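Local coordinates for tudor domain-containing protein 1 (Mus musculus, PDB 4B9W) that scaffolds Piwi proteins in the mouse germline, binding them when their arginines are methylated, and takes part in piRNA-guided repression of transposons during spermatogenesis, at residues 32-36 and 99-104; 71-75 and 113-117. All coordinates share one frame; numbering follows the deposited sequence.

Interaction 1: 32-36 and 99-104; sequences FYCHF and HFVDYG
His35 reaches across to the turn after strand 96-100 and gives its NE2 hydrogen to the backbone O of Asp102, 2.7 Å away and only 4° out of the imidazole plane. Its CG lies beside its own backbone N (chi1 -67°), which carries the ring out to that carbonyl. The bond fixes the ring's rotation, and the edge of the imidazole meets the face of Tyr103 in an offset edge-to-face pair, planes at 76° and His35 CE1 3.8 Å from Tyr103 CE2. Here strand 31-36 of the flanking sheet meets the Tudor barrel of an extended Tudor domain, and Tyr103 also packs on the modified side chain of the bound MILI peptide. Tyr33 lies flat over Gly104, whose CA sits 3.8 Å from the ring centroid in a CH-pi contact, while Tyr33 CB rests 3.4 Å from Tyr103 O. Gly104 carries no CB, and Tyr33 CG occupies the space before its CA. Cutting Tyr33 back to alanine removes the ring Gly104 CA lies against, which would probably open a gap between strand and turn. Asp102 turns its carboxylate to a salt bridge with Arg84, while Phe100 O takes the N-H groups of Tyr103 and Gly104.

Interaction 2: 71-75 and 113-117; sequences PCCAF and QLQAI
Ile117 fits its branched side chain against the start of strand 71-75, spreading over Pro71, Cys72 and Cys73. Its CG2 lies 3.8 Å from Pro71 CB, its CG1 meets the sulfur of Cys73 at 3.9 Å, and its CD1 reaches on to the carbonyl O of Cys72. With CG1 anti to the backbone N (chi1 -164°), the two branches part, one to the proline and one to the sulfur. On the face that carries Ala74 and Leu114, the methyl CD2 of Leu114 is the bump: it settles between Cys72 SG and Ala74 CB, 3.9 Å from each, the small alanine giving the leucine a shallow seat. At the far end the Gln113 side chain crosses Phe75 obliquely, its NE2 coming 3.7 Å from Phe75 CD2 with amide and ring planes 31° apart, while Gln113 OE1 bonds Thr110 N.

The backbones run antiparallel. Cys73 and Gln115 form a hydrogen-bonded pair, Cys73 N to Gln115 O at 2.8 Å and nearly straight at 173°, with Gln115 N bonding back to Cys73 O, and Phe75 N adds a bond to Gln113 O. A water accepts from Ile117 N and donates to Pro71 O, linking the two backbones.

The short strand 114-116 thus closes one edge of the five-stranded Tudor sheet, next to 71-76. Leu114 and Ala74 face Val98 of strand 96-100, Phe64 covers Leu114 and Cys72, and on the other face helix 41-57 packs Leu52, Tyr55 and Cys56 against Cys73.

In the fold
The centres of interactions 1 and 2 lie about 17 Å apart, and the two share the five-stranded antiparallel sheet of the Tudor domain. In sequence the segments interleave: 32-36, 71-75, 99-104, 113-117. Interaction 2 joins strand 71-76 to 114-116 at one edge of that sheet, whereas interaction 1 ties the turn after strand 96-100 to strand 31-36 of the separate mixed sheet. They touch through Phe100, whose ring packs on the backbone O atoms of Ala74 and Phe75. Helix 41-57 borders both. Phe100 also packs, with Tyr103, on the modified side chain of the peptide; it lies between strand 71-76 and the peptide site, and the turn after its strand meets the second sheet.

Interaction 1: 32-36 and 99-104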
loop_
_atom_site.group_PDB
_atom_site.type_symbol
_atom_site.label_atom_id
_atom_site.label_comp_id
_atom_site.label_asym_id
_atom_site.label_seq_id
_atom_site.Cartn_x
_atom_site.Cartn_y
_atom_site.Cartn_z
ATOM N N PHE A 32 8.973 8.861 -1.780
ATOM C CA PHE A 32 10.029 8.522 -2.689
ATOM C C PHE A 32 11.154 7.891 -1.913
ATOM O O PHE A 32 11.229 8.025 -0.696
ATOM C CB PHE A 32 10.511 9.746 -3.485
ATOM C CG PHE A 32 11.082 10.850 -2.638
ATOM C CD1 PHE A 32 10.255 11.720 -1.962
ATOM C CD2 PHE A 32 12.474 11.017 -2.522
ATOM C CE1 PHE A 32 10.782 12.740 -1.177
ATOM C CE2 PHE A 32 13.003 12.030 -1.746
ATOM C CZ PHE A 32 12.154 12.901 -1.083
ATOM N N TYR A 33 12.017 7.184 -2.627
ATOM C CA TYR A 33 13.048 6.399 -2.003
ATOM C C TYR A 33 14.412 6.893 -2.436
ATOM O O TYR A 33 14.613 7.215 -3.605
ATOM C CB TYR A 33 12.839 4.925 -2.362
ATOM C CG TYR A 33 11.643 4.361 -1.658
ATOM C CD1 TYR A 33 10.359 4.591 -2.133
ATOM C CD2 TYR A 33 11.786 3.649 -0.485
ATOM C CE1 TYR A 33 9.253 4.102 -1.465
ATOM C CE2 TYR A 33 10.680 3.148 0.183
ATOM C CZ TYR A 33 9.430 3.379 -0.306
ATOM O OH TYR A 33 8.346 2.887 0.355
ATOM N N CYS A 34 15.338 6.961 -1.480
ATOM C CA CYS A 34 16.681 7.460 -1.755
ATOM C C CYS A 34 17.736 6.482 -1.295
ATOM O O CYS A 34 17.564 5.796 -0.288
ATOM C CB CYS A 34 16.932 8.788 -1.031
ATOM S SG CYS A 34 15.986 10.216 -1.625
ATOM N N HIS A 35 18.827 6.426 -2.051
ATOM C CA HIS A 35 20.084 5.955 -1.533
ATOM C C HIS A 35 20.798 7.122 -0.899
ATOM O O HIS A 35 21.006 8.157 -1.546
ATOM C CB HIS A 35 20.939 5.382 -2.635
ATOM C CG HIS A 35 20.389 4.125 -3.236
ATOM N ND1 HIS A 35 20.536 3.822 -4.547
ATOM C CD2 HIS A 35 19.678 3.088 -2.667
ATOM C CE1 HIS A 35 19.955 2.642 -4.800
ATOM N NE2 HIS A 35 19.418 2.189 -3.646
ATOM N N PHE A 36 21.153 6.966 0.379
ATOM C CA PHE A 36 21.948 7.943 1.111
ATOM C C PHE A 36 23.444 7.608 0.961
ATOM O O PHE A 36 23.890 6.489 1.277
ATOM C CB PHE A 36 21.478 8.014 2.565
ATOM C CG PHE A 36 20.131 8.681 2.719
ATOM C CD1 PHE A 36 18.974 8.051 2.309
ATOM C CD2 PHE A 36 20.032 9.959 3.238
ATOM C CE1 PHE A 36 17.739 8.660 2.457
ATOM C CE2 PHE A 36 18.803 10.590 3.385
ATOM C CZ PHE A 36 17.655 9.944 2.989
ATOM N N HIS A 99 8.677 -6.462 -1.596
ATOM C CA HIS A 99 9.277 -5.148 -1.462
ATOM C C HIS A 99 10.762 -5.244 -1.589
ATOM O O HIS A 99 11.433 -5.822 -0.734
ATOM C CB HIS A 99 8.942 -4.553 -0.098
ATOM C CG HIS A 99 9.465 -3.160 0.078
ATOM N ND1 HIS A 99 8.734 -2.067 -0.252
ATOM C CD2 HIS A 99 10.704 -2.702 0.488
ATOM C CE1 HIS A 99 9.482 -0.960 -0.019
ATOM N NE2 HIS A 99 10.689 -1.366 0.432
ATOM N N PHE A 100 11.310 -4.696 -2.668
ATOM C CA PHE A 100 12.766 -4.675 -2.834
ATOM C C PHE A 100 13.397 -3.638 -1.890
ATOM O O PHE A 100 13.300 -2.442 -2.124
ATOM C CB PHE A 100 13.115 -4.426 -4.322
ATOM C CG PHE A 100 12.841 -5.618 -5.190
ATOM C CD1 PHE A 100 13.708 -6.696 -5.176
ATOM C CD2 PHE A 100 11.714 -5.680 -6.001
ATOM C CE1 PHE A 100 13.461 -7.824 -5.950
ATOM C CE2 PHE A 100 11.459 -6.796 -6.776
ATOM C CZ PHE A 100 12.337 -7.871 -6.754
ATOM N N VAL A 101 14.029 -4.122 -0.813
ATOM C CA VAL A 101 14.379 -3.300 0.361
ATOM C C VAL A 101 15.507 -2.288 0.148
ATOM O O VAL A 101 15.616 -1.302 0.885
ATOM C CB VAL A 101 14.743 -4.170 1.587
ATOM C CG1 VAL A 101 13.549 -4.986 2.055
ATOM C CG2 VAL A 101 15.918 -5.085 1.297
ATOM N N ASP A 102 16.342 -2.525 -0.851
ATOM C CA ASP A 102 17.410 -1.580 -1.167
ATOM C C ASP A 102 17.043 -0.549 -2.242
ATOM O O ASP A 102 17.899 0.253 -2.614
ATOM C CB ASP A 102 18.654 -2.348 -1.592
ATOM C CG ASP A 102 19.229 -3.184 -0.468
ATOM O OD1 ASP A 102 19.522 -2.628 0.620
ATOM O OD2 ASP A 102 19.435 -4.385 -0.703
ATOM N N TYR A 103 15.790 -0.556 -2.728
ATOM C CA TYR A 103 15.366 0.359 -3.830
ATOM C C TYR A 103 13.976 0.984 -3.616
ATOM O O TYR A 103 13.771 2.135 -3.967
ATOM C CB TYR A 103 15.443 -0.355 -5.210
ATOM C CG TYR A 103 16.844 -0.900 -5.496
ATOM C CD1 TYR A 103 17.214 -2.164 -5.043
ATOM C CD2 TYR A 103 17.797 -0.139 -6.172
ATOM C CE1 TYR A 103 18.488 -2.658 -5.246
ATOM C CE2 TYR A 103 19.065 -0.629 -6.414
ATOM C CZ TYR A 103 19.414 -1.896 -5.924
ATOM O OH TYR A 103 20.684 -2.415 -6.113
ATOM N N GLY A 104 13.030 0.220 -3.070
ATOM C CA GLY A 104 11.736 0.752 -2.675
ATOM C C GLY A 104 10.577 0.386 -3.575
ATOM O O GLY A 104 9.443 0.769 -3.288
#

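Interaction 2: 71-75 and 113-117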
loop_
_atom_site.group_PDB
_atom_site.type_symbol
_atom_site.label_atom_id
_atom_site.label_comp_id
_atom_site.label_asym_id
_atom_site.label_seq_id
_atom_site.Cartn_x
_atom_site.Cartn_y
_atom_site.Cartn_z
ATOM N N PRO A 71 12.258 -11.908 5.192
ATOM C CA PRO A 71 13.234 -11.541 4.187
ATOM C C PRO A 71 13.518 -12.687 3.223
ATOM O O PRO A 71 13.371 -13.853 3.575
ATOM C CB PRO A 71 14.477 -11.180 5.011
ATOM C CG PRO A 71 14.045 -11.194 6.438
ATOM C CD PRO A 71 12.891 -12.122 6.504
ATOM N N CYS A 72 13.875 -12.328 2.001
ATOM C CA CYS A 72 14.260 -13.285 0.971
ATOM C C CYS A 72 15.109 -12.581 -0.081
ATOM O O CYS A 72 15.436 -11.386 0.065
ATOM C CB CYS A 72 13.023 -13.900 0.323
ATOM S SG CYS A 72 11.827 -12.691 -0.307
ATOM N N CYS A 73 15.509 -13.360 -1.088
ATOM C CA CYS A 73 16.096 -12.900 -2.328
ATOM C C CYS A 73 15.003 -13.058 -3.352
ATOM O O CYS A 73 14.375 -14.119 -3.423
ATOM C CB CYS A 73 17.274 -13.789 -2.757
ATOM S SG CYS A 73 18.702 -13.790 -1.642
ATOM N N ALA A 74 14.775 -12.021 -4.158
ATOM C CA ALA A 74 13.722 -12.043 -5.172
ATOM C C ALA A 74 14.306 -11.610 -6.510
ATOM O O ALA A 74 15.101 -10.692 -6.563
ATOM C CB ALA A 74 12.569 -11.119 -4.768
ATOM N N PHE A 75 13.904 -12.283 -7.581
ATOM C CA PHE A 75 14.352 -11.961 -8.931
ATOM C C PHE A 75 13.576 -10.742 -9.431
ATOM O O PHE A 75 12.368 -10.717 -9.332
ATOM C CB PHE A 75 14.092 -13.187 -9.826
ATOM C CG PHE A 75 14.473 -13.006 -11.255
ATOM C CD1 PHE A 75 15.788 -13.106 -11.647
ATOM C CD2 PHE A 75 13.510 -12.767 -12.220
ATOM C CE1 PHE A 75 16.148 -12.938 -12.980
ATOM C CE2 PHE A 75 13.861 -12.605 -13.555
ATOM C CZ PHE A 75 15.175 -12.693 -13.934
ATOM N N GLN A 113 10.838 -17.387 -8.385
ATOM C CA GLN A 113 11.540 -16.122 -8.402
ATOM C C GLN A 113 11.882 -15.657 -6.965
ATOM O O GLN A 113 12.289 -14.515 -6.744
ATOM C CB GLN A 113 10.697 -15.092 -9.162
ATOM C CG GLN A 113 10.588 -15.370 -10.653
ATOM C CD GLN A 113 9.693 -14.387 -11.417
ATOM O OE1 GLN A 113 8.686 -13.890 -10.902
ATOM N NE2 GLN A 113 10.061 -14.114 -12.664
ATOM N N LEU A 114 11.728 -16.572 -6.006
ATOM C CA LEU A 114 12.044 -16.345 -4.612
ATOM C C LEU A 114 13.058 -17.394 -4.150
ATOM O O LEU A 114 12.976 -18.546 -4.539
ATOM C CB LEU A 114 10.786 -16.482 -3.763
ATOM C CG LEU A 114 9.703 -15.427 -3.954
ATOM C CD1 LEU A 114 8.500 -15.811 -3.104
ATOM C CD2 LEU A 114 10.250 -14.057 -3.578
ATOM N N GLN A 115 14.024 -16.968 -3.353
ATOM C CA GLN A 115 14.951 -17.864 -2.691
ATOM C C GLN A 115 15.130 -17.388 -1.251
ATOM O O GLN A 115 15.100 -16.174 -0.967
ATOM C CB GLN A 115 16.301 -17.907 -3.443
ATOM C CG GLN A 115 16.180 -18.512 -4.841
ATOM C CD GLN A 115 17.530 -18.803 -5.480
ATOM O OE1 GLN A 115 18.442 -19.301 -4.817
ATOM N NE2 GLN A 115 17.666 -18.481 -6.780
ATOM N N ALA A 116 15.302 -18.334 -0.335
ATOM C CA ALA A 116 15.647 -17.993 1.053
ATOM C C ALA A 116 16.908 -17.105 1.081
ATOM O O ALA A 116 17.791 -17.267 0.245
ATOM C CB ALA A 116 15.854 -19.255 1.887
ATOM N N ILE A 117 16.957 -16.141 2.003
ATOM C CA ILE A 117 18.159 -15.324 2.196
ATOM C C ILE A 117 18.947 -15.868 3.401
ATOM O O ILE A 117 18.374 -16.530 4.276
ATOM C CB ILE A 117 17.823 -13.826 2.367
ATOM C CG1 ILE A 117 19.093 -12.986 2.153
ATOM C CG2 ILE A 117 17.169 -13.551 3.723
ATOM C CD1 ILE A 117 18.838 -11.523 1.845
HETATM O O HOH W 1 14.769 -16.195 3.763
#